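PDB 4WES: nitrogenase molybdenum-iron protein beta chain from Clostridium pasteurianum, which forms with the alpha chain the molybdenum-iron component of nitrogenase, which reduces dinitrogen to ammonium, and shares an [8Fe-7S] cluster with that chain. Local coordinates for residues B[170-175]-B[282-287]; B[82-87]-B[116-121]. All coordinates share one frame; numbering follows the deposited sequence. Where two conformers were deposited one is given.

Two contacts are met in series from the N terminus: contact 2 pairs two helices lying on one parallel sheet, and contact 1 joins the end of a helix to a strand of another; neither nests within nor crosses the other. Contact 2 closes first: 28 residues, including strand 99-104 and helix 106-111, separate helix segments 82-87 and 116-121, which pack beside one another on the sheet containing strands 38-43 and 133-136. Contact 1 closes a longer excursion of 106 residues, bringing the end of helix 270-284 back to strand 172-175, in the sheet with strands 198-200, 237-241 and 261-264. The centres of contact 1 and contact 2 lie about 40 Å apart, and they do not touch.

Contact 1. Residues B[170-175]-B[282-287]; sequences GKINVI and EATGKE
Ile172, at the start of strand 172-175, meets Ala283 and Thr284 in the last turn of helix 270-284, a helix-on-sheet contact of an alpha/beta domain with a parallel sheet. It is small, with 75 Å² buried in all, and the nearest CA atoms, those of Ile172 and Ala283, are 8.8 Å apart. The reach therefore comes from one side chain. With CG1 anti to the carbonyl carbon (chi1 -68°) and the chain extended beyond it, Ile172 carries CD1 out to the helix. There Ile172 CD1 lies 3.6 Å from Thr284 CG2 and 4.1 Å from Ala283 CB, touching both methyls; the Ile172 and Thr284 side chains cross at about a right angle. Ile172 also touches Leu239 of the neighbouring strand 237-241 and Phe191 of helix 181-193, while Ala283 rests on Leu237.

Thr284 divides its two branches between different tasks. Its methyl serves the apolar contact, whereas OG1 is hydrogen-bonded to Leu280 O one turn back. The chain leaves helical geometry at Gly285, whose phi is positive, and an ST turn forms over it: Lys286 N donates to Thr284 OG1 at 3.1 Å.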
ATOM      1  N   GLY B 170      17.580 -15.811 -35.726  1.00 17.59           N
ATOM      2  CA  GLY B 170      18.440 -14.992 -34.886  1.00 19.71           C
ATOM      3  C   GLY B 170      17.838 -14.582 -33.555  1.00 18.23           C
ATOM      4  O   GLY B 170      18.334 -13.656 -32.926  1.00 19.43           O
ATOM      5  N   LYS B 171      16.803 -15.287 -33.113  1.00 15.81           N
ATOM      6  CA  LYS B 171      16.059 -14.927 -31.906  1.00 15.23           C
ATOM      7  C   LYS B 171      16.327 -15.926 -30.770  1.00 15.97           C
ATOM      8  O   LYS B 171      16.722 -17.075 -30.993  1.00 16.77           O
ATOM      9  CB  LYS B 171      14.549 -14.879 -32.182  1.00 15.48           C
ATOM     10  CG  LYS B 171      14.176 -13.858 -33.254  1.00 16.95           C
ATOM     11  CD  LYS B 171      12.676 -13.789 -33.484  1.00 16.74           C
ATOM     12  CE  LYS B 171      12.369 -12.764 -34.550  1.00 19.17           C
ATOM     13  NZ  LYS B 171      10.903 -12.572 -34.735  1.00 20.72           N
ATOM     14  N   ILE B 172      16.029 -15.482 -29.549  1.00 14.82           N
ATOM     15  CA  ILE B 172      15.996 -16.341 -28.387  1.00 14.47           C
ATOM     16  C   ILE B 172      14.504 -16.526 -28.000  1.00 13.69           C
ATOM     17  O   ILE B 172      13.771 -15.553 -27.903  1.00 14.13           O
ATOM     18  CB  ILE B 172      16.759 -15.716 -27.212  1.00 15.26           C
ATOM     19  CG1 ILE B 172      18.257 -15.690 -27.551  1.00 19.40           C
ATOM     20  CG2 ILE B 172      16.510 -16.463 -25.898  1.00 14.88           C
ATOM     21  CD1 ILE B 172      19.131 -15.040 -26.511  1.00 21.48           C
ATOM     22  N   ASN B 173      14.074 -17.779 -27.825  1.00 13.55           N
ATOM     23  CA  ASN B 173      12.733 -18.035 -27.287  1.00 13.30           C
ATOM     24  C   ASN B 173      12.770 -17.803 -25.769  1.00 12.40           C
ATOM     25  O   ASN B 173      13.754 -18.197 -25.126  1.00 13.55           O
ATOM     26  CB  ASN B 173      12.297 -19.463 -27.520  1.00 13.53           C
ATOM     27  CG  ASN B 173      12.244 -19.835 -28.979  1.00 13.46           C
ATOM     28  OD1 ASN B 173      11.858 -19.033 -29.818  1.00 14.64           O
ATOM     29  ND2 ASN B 173      12.624 -21.081 -29.264  1.00 14.41           N
ATOM     30  N   VAL B 174      11.720 -17.238 -25.206  1.00 11.76           N
ATOM     31  CA  VAL B 174      11.589 -17.150 -23.769  1.00 11.40           C
ATOM     32  C   VAL B 174      10.222 -17.670 -23.359  1.00 11.37           C
ATOM     33  O   VAL B 174       9.203 -17.165 -23.824  1.00 12.18           O
ATOM     34  CB  VAL B 174      11.909 -15.738 -23.211  1.00 11.42           C
ATOM     35  CG1 VAL B 174      11.070 -14.648 -23.856  1.00 13.00           C
ATOM     36  CG2 VAL B 174      11.794 -15.722 -21.687  1.00 13.04           C
ATOM     37  N   ILE B 175      10.231 -18.686 -22.501  1.00 11.08           N
ATOM     38  CA  ILE B 175       9.006 -19.194 -21.907  1.00 10.99           C
ATOM     39  C   ILE B 175       9.006 -18.619 -20.491  1.00 11.04           C
ATOM     40  O   ILE B 175       9.872 -18.958 -19.696  1.00 11.01           O
ATOM     41  CB  ILE B 175       8.945 -20.732 -21.902  1.00 11.00           C
ATOM     42  CG1 ILE B 175       9.085 -21.291 -23.319  1.00 12.27           C
ATOM     43  CG2 ILE B 175       7.676 -21.201 -21.242  1.00 10.94           C
ATOM     44  CD1 ILE B 175       9.290 -22.806 -23.364  1.00 13.60           C
ATOM     45  N   GLU B 282      25.561 -13.533 -22.010  1.00 15.97           N
ATOM     46  CA  GLU B 282      26.426 -14.639 -22.395  1.00 18.23           C
ATOM     47  C   GLU B 282      25.976 -15.297 -23.685  1.00 16.57           C
ATOM     48  O   GLU B 282      26.805 -15.735 -24.507  1.00 20.72           O
ATOM     49  CB  GLU B 282      26.527 -15.676 -21.289  1.00 20.05           C
ATOM     50  CG  GLU B 282      27.254 -15.163 -20.036  1.00 23.88           C
ATOM     51  CD  GLU B 282      27.030 -16.039 -18.801  1.00 27.85           C
ATOM     52  OE1 GLU B 282      27.466 -15.594 -17.719  1.00 27.67           O
ATOM     53  OE2 GLU B 282      26.429 -17.143 -18.903  1.00 49.26           O
ATOM     54  N   ALA B 283      24.664 -15.402 -23.879  1.00 16.28           N
ATOM     55  CA  ALA B 283      24.142 -16.059 -25.075  1.00 18.73           C
ATOM     56  C   ALA B 283      24.361 -15.256 -26.354  1.00 18.51           C
ATOM     57  O   ALA B 283      24.375 -15.821 -27.451  1.00 22.54           O
ATOM     58  CB  ALA B 283      22.658 -16.333 -24.921  1.00 18.75           C
ATOM     59  N   THR B 284      24.487 -13.944 -26.207  1.00 16.58           N
ATOM     60  CA  THR B 284      24.452 -13.025 -27.337  1.00 16.63           C
ATOM     61  C   THR B 284      25.683 -12.187 -27.537  1.00 18.80           C
ATOM     62  O   THR B 284      25.866 -11.598 -28.613  1.00 20.41           O
ATOM     63  CB  THR B 284      23.278 -12.059 -27.206  1.00 17.09           C
ATOM     64  OG1 THR B 284      23.467 -11.224 -26.070  1.00 17.02           O
ATOM     65  CG2 THR B 284      21.952 -12.814 -27.124  1.00 18.10           C
ATOM     66  N   GLY B 285      26.544 -12.134 -26.537  1.00 17.59           N
ATOM     67  CA  GLY B 285      27.668 -11.213 -26.552  1.00 21.13           C
ATOM     68  C   GLY B 285      27.302  -9.751 -26.358  1.00 20.15           C
ATOM     69  O   GLY B 285      28.147  -8.888 -26.496  1.00 25.53           O
ATOM     70  N   LYS B 286      26.047  -9.475 -26.047  1.00 19.86           N
ATOM     71  CA  LYS B 286      25.553  -8.108 -25.872  1.00 20.68           C
ATOM     72  C   LYS B 286      25.880  -7.588 -24.465  1.00 20.22           C
ATOM     73  O   LYS B 286      25.682  -8.280 -23.475  1.00 19.53           O
ATOM     74  CB  LYS B 286      24.044  -8.051 -26.141  1.00 24.21           C
ATOM     75  CG  LYS B 286      23.612  -8.461 -27.546  1.00 31.67           C
ATOM     76  CD  LYS B 286      23.381  -7.296 -28.468  1.00 31.87           C
ATOM     77  CE  LYS B 286      23.231  -7.706 -29.929  1.00 40.63           C
ATOM     78  NZ  LYS B 286      22.055  -8.572 -30.206  1.00 46.93           N
ATOM     79  N   GLU B 287      26.416  -6.369 -24.395  1.00 19.25           N
ATOM     80  CA  GLU B 287      26.726  -5.735 -23.127  1.00 17.99           C
ATOM     81  C   GLU B 287      25.448  -5.277 -22.400  1.00 16.31           C
ATOM     82  O   GLU B 287      24.428  -4.991 -23.024  1.00 19.33           O
ATOM     83  CB  GLU B 287      27.636  -4.528 -23.367  1.00 24.47           C
ATOM     84  CG  GLU B 287      28.953  -4.860 -24.108  1.00 38.84           C
ATOM     85  CD  GLU B 287      29.958  -5.669 -23.292  1.00 63.71           C
ATOM     86  OE1 GLU B 287      30.034  -5.497 -22.055  1.00 61.85           O
ATOM     87  OE2 GLU B 287      30.693  -6.476 -23.907  1.00182.00           O
TER

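Contact 2. Residues B[82-87]-B[116-121]; sequences SNIKTA and PTYISQ
Lys85 NZ donates to Gln121 OE1 at 2.7 Å, the sole hydrogen bond that passes between helix segments 82-87 and 116-121. The ammonium approaches from above the amide, 51° out of the carbonyl plane, so the bond does not follow a lone pair. Both side chains are extended beyond CG, and both hold CG anti to the carbonyl carbon; they cross at a slant, with Lys85 NZ and CE both close to Gln121 OE1. The lysine's aliphatic part shares in the contact, since Lys85 CE comes within 3.9 Å of Gln121 CB. Lys85 also touches Met122, the residue after Gln121 on the same helix.

Beside this polar bridge lies an apolar contact. Ile84 holds CG1 anti to its own N (chi1 -164°), which sets CG2 between N and the carbonyl carbon, and this methyl makes the approach to Tyr118. Ile84 CG2 stands 3.8 Å from Tyr118 CD2 and 3.9 Å from Tyr118 CB, meeting the ring obliquely. Tyr118 was modelled in two conformers, so the ring distance describes one of them. Lys85 and Tyr118 give the nearest pair of CA atoms, 7.2 Å apart. Elsewhere on helix 81-95, Asn83 and Thr86 pack against Pro45 of the alpha chain.

The short axes approach to 10.0 Å and cross at -41°, their N-to-C directions pointing broadly the same way. This fits two helices of successive connections lying on one face of a parallel sheet: helix 81-95 leads into strand 99-104, and helix 115-125 belongs to the crossover from there to strand 133-136. Ile84 and Tyr118 both touch His43 of strand 38-43, whereas Ile119 reaches Val134 and His136 of strand 133-136.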
ATOM      1  N   SER B  82     -18.298 -36.795 -29.804  1.00 14.59           N
ATOM      2  CA  SER B  82     -19.389 -36.082 -30.497  1.00 14.48           C
ATOM      3  C   SER B  82     -19.462 -34.640 -30.003  1.00 14.29           C
ATOM      4  O   SER B  82     -19.677 -33.716 -30.794  1.00 14.86           O
ATOM      5  CB  SER B  82     -20.736 -36.763 -30.308  1.00 19.18           C
ATOM      6  OG  SER B  82     -21.055 -36.827 -28.922  1.00 23.53           O
ATOM      7  N   ASN B  83     -19.281 -34.452 -28.700  1.00 13.65           N
ATOM      8  CA  ASN B  83     -19.370 -33.114 -28.131  1.00 14.08           C
ATOM      9  C   ASN B  83     -18.327 -32.158 -28.698  1.00 12.25           C
ATOM     10  O   ASN B  83     -18.655 -31.029 -29.026  1.00 13.60           O
ATOM     11  CB  ASN B  83     -19.175 -33.126 -26.620  1.00 14.48           C
ATOM     12  CG  ASN B  83     -20.194 -33.941 -25.912  1.00 17.03           C
ATOM     13  OD1 ASN B  83     -20.216 -35.175 -26.136  1.00 20.23           O
ATOM     14  ND2 ASN B  83     -21.010 -33.326 -25.028  1.00 14.93           N
ATOM     15  N   ILE B  84     -17.071 -32.604 -28.777  1.00 12.16           N
ATOM     16  CA  ILE B  84     -16.051 -31.699 -29.231  1.00 12.67           C
ATOM     17  C   ILE B  84     -16.193 -31.429 -30.736  1.00 13.09           C
ATOM     18  O   ILE B  84     -15.918 -30.341 -31.182  1.00 14.13           O
ATOM     19  CB  ILE B  84     -14.635 -32.135 -28.841  1.00 13.62           C
ATOM     20  CG1 ILE B  84     -13.672 -30.950 -29.002  1.00 15.36           C
ATOM     21  CG2 ILE B  84     -14.158 -33.346 -29.643  1.00 15.56           C
ATOM     22  CD1 ILE B  84     -12.316 -31.181 -28.415  1.00 18.40           C
ATOM     23  N   LYS B  85     -16.662 -32.416 -31.497  1.00 13.51           N
ATOM     24  CA  LYS B  85     -16.896 -32.205 -32.929  1.00 16.22           C
ATOM     25  C   LYS B  85     -17.994 -31.173 -33.166  1.00 15.26           C
ATOM     26  O   LYS B  85     -17.884 -30.278 -33.995  1.00 17.88           O
ATOM     27  CB  LYS B  85     -17.220 -33.537 -33.594  1.00 17.69           C
ATOM     28  CG  LYS B  85     -16.029 -34.460 -33.633  1.00 19.66           C
ATOM     29  CD  LYS B  85     -16.477 -35.824 -34.137  1.00 25.69           C
ATOM     30  CE  LYS B  85     -15.426 -36.862 -33.897  1.00 31.68           C
ATOM     31  NZ  LYS B  85     -15.928 -38.156 -34.431  1.00 37.79           N
ATOM     32  N   THR B  86     -19.060 -31.259 -32.386  1.00 14.69           N
ATOM     33  CA  THR B  86     -20.120 -30.258 -32.432  1.00 14.52           C
ATOM     34  C   THR B  86     -19.608 -28.911 -31.969  1.00 13.25           C
ATOM     35  O   THR B  86     -19.900 -27.880 -32.585  1.00 13.89           O
ATOM     36  CB  THR B  86     -21.300 -30.673 -31.543  1.00 14.74           C
ATOM     37  OG1 THR B  86     -21.853 -31.883 -32.093  1.00 16.78           O
ATOM     38  CG2 THR B  86     -22.351 -29.606 -31.433  1.00 15.79           C
ATOM     39  N   ALA B  87     -18.827 -28.904 -30.898  1.00 12.39           N
ATOM     40  CA  ALA B  87     -18.301 -27.638 -30.401  1.00 12.64           C
ATOM     41  C   ALA B  87     -17.495 -26.879 -31.434  1.00 12.15           C
ATOM     42  O   ALA B  87     -17.701 -25.691 -31.631  1.00 12.83           O
ATOM     43  CB  ALA B  87     -17.437 -27.858 -29.168  1.00 12.08           C
ATOM     44  N   PRO B 116      -6.363 -36.861 -30.002  1.00 16.14           N
ATOM     45  CA  PRO B 116      -5.769 -36.955 -31.341  1.00 16.59           C
ATOM     46  C   PRO B 116      -6.706 -37.571 -32.375  1.00 15.73           C
ATOM     47  O   PRO B 116      -6.796 -37.072 -33.487  1.00 17.46           O
ATOM     48  CB  PRO B 116      -4.567 -37.844 -31.112  1.00 18.02           C
ATOM     49  CG  PRO B 116      -4.179 -37.589 -29.698  1.00 18.56           C
ATOM     50  CD  PRO B 116      -5.480 -37.419 -28.960  1.00 17.05           C
ATOM     51  N   THR B 117      -7.446 -38.601 -31.999  1.00 15.09           N
ATOM     52  CA  THR B 117      -8.404 -39.191 -32.892  1.00 16.12           C
ATOM     53  C   THR B 117      -9.550 -38.236 -33.217  1.00 15.73           C
ATOM     54  O   THR B 117      -9.927 -38.088 -34.407  1.00 17.18           O
ATOM     55  CB  THR B 117      -8.940 -40.522 -32.338  1.00 19.50           C
ATOM     56  OG1 THR B 117      -7.867 -41.470 -32.291  1.00 22.34           O
ATOM     57  CG2 THR B 117     -10.083 -41.079 -33.205  1.00 21.34           C
ATOM     58  N   TYR B 118     -10.123 -37.564 -32.216  1.00 14.91           N
ATOM     59  CA  TYR B 118     -11.196 -36.646 -32.520  0.51 15.01           C
ATOM     60  C   TYR B 118     -10.730 -35.541 -33.484  1.00 15.41           C
ATOM     61  O   TYR B 118     -11.466 -35.131 -34.395  1.00 16.10           O
ATOM     62  CB  TYR B 118     -11.774 -36.026 -31.242  0.51 13.79           C
ATOM     63  CG  TYR B 118     -12.302 -36.996 -30.198  0.51 16.24           C
ATOM     64  CD1 TYR B 118     -12.703 -38.287 -30.530  0.51 19.04           C
ATOM     65  CD2 TYR B 118     -12.430 -36.593 -28.878  0.51 18.27           C
ATOM     66  CE1 TYR B 118     -13.187 -39.159 -29.558  0.51 19.84           C
ATOM     67  CE2 TYR B 118     -12.909 -37.448 -27.911  0.51 17.38           C
ATOM     68  CZ  TYR B 118     -13.278 -38.730 -28.238  0.51 17.63           C
ATOM     69  OH  TYR B 118     -13.766 -39.552 -27.231  0.51 25.75           O
ATOM     70  N   ILE B 119      -9.521 -35.033 -33.258  1.00 14.90           N
ATOM     71  CA  ILE B 119      -9.045 -33.918 -34.043  1.00 16.49           C
ATOM     72  C   ILE B 119      -8.790 -34.359 -35.500  1.00 18.21           C
ATOM     73  O   ILE B 119      -9.086 -33.645 -36.476  1.00 19.51           O
ATOM     74  CB  ILE B 119      -7.790 -33.290 -33.384  1.00 16.75           C
ATOM     75  CG1 ILE B 119      -8.214 -32.560 -32.119  1.00 16.04           C
ATOM     76  CG2 ILE B 119      -7.129 -32.305 -34.338  1.00 20.07           C
ATOM     77  CD1 ILE B 119      -7.067 -32.063 -31.266  1.00 20.51           C
ATOM     78  N   SER B 120      -8.248 -35.558 -35.669  1.00 18.58           N
ATOM     79  CA  SER B 120      -8.037 -36.113 -37.016  1.00 23.27           C
ATOM     80  C   SER B 120      -9.403 -36.342 -37.720  1.00 22.15           C
ATOM     81  O   SER B 120      -9.576 -36.041 -38.895  1.00 25.76           O
ATOM     82  CB  SER B 120      -7.174 -37.358 -36.885  1.00 28.02           C
ATOM     83  OG  SER B 120      -7.920 -38.489 -36.542  1.00 47.70           O
ATOM     84  N   GLN B 121     -10.412 -36.750 -36.957  1.00 19.46           N
ATOM     85  CA  GLN B 121     -11.759 -36.951 -37.491  1.00 21.66           C
ATOM     86  C   GLN B 121     -12.408 -35.625 -37.880  1.00 20.51           C
ATOM     87  O   GLN B 121     -13.118 -35.563 -38.880  1.00 26.95           O
ATOM     88  CB  GLN B 121     -12.635 -37.723 -36.494  1.00 22.41           C
ATOM     89  CG  GLN B 121     -12.194 -39.164 -36.364  1.00 24.46           C
ATOM     90  CD  GLN B 121     -12.904 -39.937 -35.287  1.00 26.86           C
ATOM     91  OE1 GLN B 121     -13.478 -39.368 -34.360  1.00 26.12           O
ATOM     92  NE2 GLN B 121     -12.844 -41.265 -35.394  1.00 33.89           N
TER